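Local atomic coordinates of esterase family protein (Staphylococcus aureus, PDB entry 7L0A), a protein that probably hydrolyses S-formylglutathione to formate and glutathione, as a serine esterase of the esterase D family. Residues N26-L31 and V80-V85. Numbering follows the deposited sequence.
Sequences NLTVIL and VIMPNV
T28 and M82 pair antiparallel through two backbone bonds, M82 N to T28 O at 2.8 Å and T28 N to M82 O at 3.0 Å. The second is nearly straight at its hydrogen (177°). Two residues further along, I30 and V80 exchange a second pair of backbone bonds. The fifth, N84 N to N26 O (2.9 Å), carries the pairing one residue beyond the non-hydrogen-bonded pair L27–P83, past the end of strand 79-83. At the non-hydrogen-bonded pair V29–I81, the CA of V29 adds a CH···O contact to V80 O (3.4 Å).

On the face of T28, I30, V80 and M82, I30 and V80 lie side by side: chi1 of 56° sets CG1 of I30 between its own N and carbonyl carbon, 3.6 Å from V80 CB. M82 bends at chi3 (-74°), bringing CE to 3.9 Å from T28 CG2. T28 OG1 hydrogen-bonds to the backbone O of E60.

On the face of L27, V29, I81 and P83, the side chains of L27 and I81 touch V106 and P83 touches I103 of helix 99-113. There CD1 of I81 meets both methyls of V29, while CD2 of L27 reaches P83 CB at 3.7 Å.

Strand 24-32 lies between edge strand 9-17 and strand 79-83 and runs antiparallel to both; from 79-83 onward the strands are parallel, as in the alpha/beta-hydrolase fold.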
loop_
_atom_site.group_PDB
_atom_site.type_symbol
_atom_site.label_atom_id
_atom_site.label_comp_id
_atom_site.label_asym_id
_atom_site.label_seq_id
_atom_site.Cartn_x
_atom_site.Cartn_y
_atom_site.Cartn_z
ATOM N N ASN B 26 -1.840 -5.274 9.783
ATOM C CA ASN B 26 -0.796 -4.985 8.803
ATOM C C ASN B 26 -0.884 -5.939 7.621
ATOM O O ASN B 26 -1.178 -7.132 7.784
ATOM C CB ASN B 26 0.601 -5.087 9.423
ATOM C CG ASN B 26 0.872 -4.002 10.408
ATOM O OD1 ASN B 26 0.634 -2.848 10.127
ATOM N ND2 ASN B 26 1.396 -4.355 11.567
ATOM N N LEU B 27 -0.592 -5.404 6.436
ATOM C CA LEU B 27 -0.527 -6.155 5.202
ATOM C C LEU B 27 0.808 -5.849 4.527
ATOM O O LEU B 27 1.288 -4.717 4.551
ATOM C CB LEU B 27 -1.615 -5.795 4.171
ATOM C CG LEU B 27 -3.052 -5.671 4.558
ATOM C CD1 LEU B 27 -3.844 -5.146 3.345
ATOM C CD2 LEU B 27 -3.622 -7.036 4.993
ATOM N N THR B 28 1.379 -6.850 3.874
ATOM C CA THR B 28 2.475 -6.654 2.921
ATOM C C THR B 28 1.929 -6.932 1.523
ATOM O O THR B 28 1.270 -7.953 1.294
ATOM C CB THR B 28 3.672 -7.560 3.210
ATOM O OG1 THR B 28 4.118 -7.342 4.552
ATOM C CG2 THR B 28 4.836 -7.275 2.217
ATOM N N VAL B 29 2.219 -6.038 0.583
ATOM C CA VAL B 29 1.811 -6.176 -0.816
ATOM C C VAL B 29 3.053 -5.945 -1.661
ATOM O O VAL B 29 3.749 -4.939 -1.494
ATOM C CB VAL B 29 0.705 -5.172 -1.182
ATOM C CG1 VAL B 29 0.399 -5.226 -2.655
ATOM C CG2 VAL B 29 -0.584 -5.459 -0.352
ATOM N N ILE B 30 3.353 -6.884 -2.560
ATOM C CA ILE B 30 4.399 -6.653 -3.558
ATOM C C ILE B 30 3.693 -6.589 -4.906
ATOM O O ILE B 30 2.931 -7.505 -5.284
ATOM C CB ILE B 30 5.509 -7.707 -3.517
ATOM C CG1 ILE B 30 4.990 -9.101 -3.667
ATOM C CG2 ILE B 30 6.383 -7.502 -2.241
ATOM C CD1 ILE B 30 6.111 -10.162 -3.585
ATOM N N LEU B 31 3.912 -5.483 -5.599
ATOM C CA LEU B 31 3.143 -5.121 -6.783
ATOM C C LEU B 31 4.088 -4.960 -7.946
ATOM O O LEU B 31 4.862 -3.984 -7.963
ATOM C CB LEU B 31 2.409 -3.809 -6.511
ATOM C CG LEU B 31 1.296 -3.387 -7.439
ATOM C CD1 LEU B 31 0.095 -4.319 -7.261
ATOM C CD2 LEU B 31 0.893 -1.960 -7.160
ATOM N N VAL B 80 1.632 -10.216 -4.969
ATOM C CA VAL B 80 1.398 -11.087 -3.810
ATOM C C VAL B 80 0.889 -10.269 -2.628
ATOM O O VAL B 80 1.443 -9.210 -2.290
ATOM C CB VAL B 80 2.665 -11.879 -3.422
ATOM C CG1 VAL B 80 2.316 -12.918 -2.336
ATOM C CG2 VAL B 80 3.238 -12.603 -4.615
ATOM N N ILE B 81 -0.170 -10.779 -1.985
ATOM C CA ILE B 81 -0.807 -10.161 -0.827
ATOM C C ILE B 81 -0.517 -11.057 0.365
ATOM O O ILE B 81 -0.880 -12.240 0.361
ATOM C CB ILE B 81 -2.338 -10.029 -1.038
ATOM C CG1 ILE B 81 -2.666 -9.598 -2.451
ATOM C CG2 ILE B 81 -2.961 -9.161 0.050
ATOM C CD1 ILE B 81 -2.137 -8.198 -2.810
ATOM N N MET B 82 0.116 -10.501 1.398
ATOM C CA MET B 82 0.476 -11.251 2.594
ATOM C C MET B 82 -0.150 -10.565 3.800
ATOM O O MET B 82 0.470 -9.679 4.405
ATOM C CB MET B 82 2.013 -11.330 2.703
ATOM C CG MET B 82 2.626 -12.296 1.669
ATOM S SD MET B 82 4.370 -11.996 1.221
ATOM C CE MET B 82 4.195 -10.559 0.205
ATOM N N PRO B 83 -1.338 -10.974 4.224
ATOM C CA PRO B 83 -1.938 -10.356 5.403
ATOM C C PRO B 83 -1.398 -10.920 6.695
ATOM O O PRO B 83 -1.048 -12.102 6.794
ATOM C CB PRO B 83 -3.431 -10.711 5.280
ATOM C CG PRO B 83 -3.440 -11.986 4.508
ATOM C CD PRO B 83 -2.266 -11.884 3.528
ATOM N N ASN B 84 -1.372 -10.063 7.717
ATOM C CA ASN B 84 -1.164 -10.564 9.066
ATOM C C ASN B 84 -2.405 -11.319 9.543
ATOM O O ASN B 84 -3.535 -10.871 9.351
ATOM C CB ASN B 84 -0.903 -9.433 10.047
ATOM C CG ASN B 84 -0.714 -9.925 11.455
ATOM O OD1 ASN B 84 0.305 -10.533 11.783
ATOM N ND2 ASN B 84 -1.730 -9.715 12.301
ATOM N N VAL B 85 -2.182 -12.462 10.183
ATOM C CA VAL B 85 -3.264 -13.256 10.755
ATOM C C VAL B 85 -3.007 -13.423 12.251
ATOM O O VAL B 85 -1.973 -13.975 12.659
ATOM C CB VAL B 85 -3.398 -14.616 10.046
ATOM C CG1 VAL B 85 -4.521 -15.409 10.664
ATOM C CG2 VAL B 85 -3.575 -14.421 8.571
#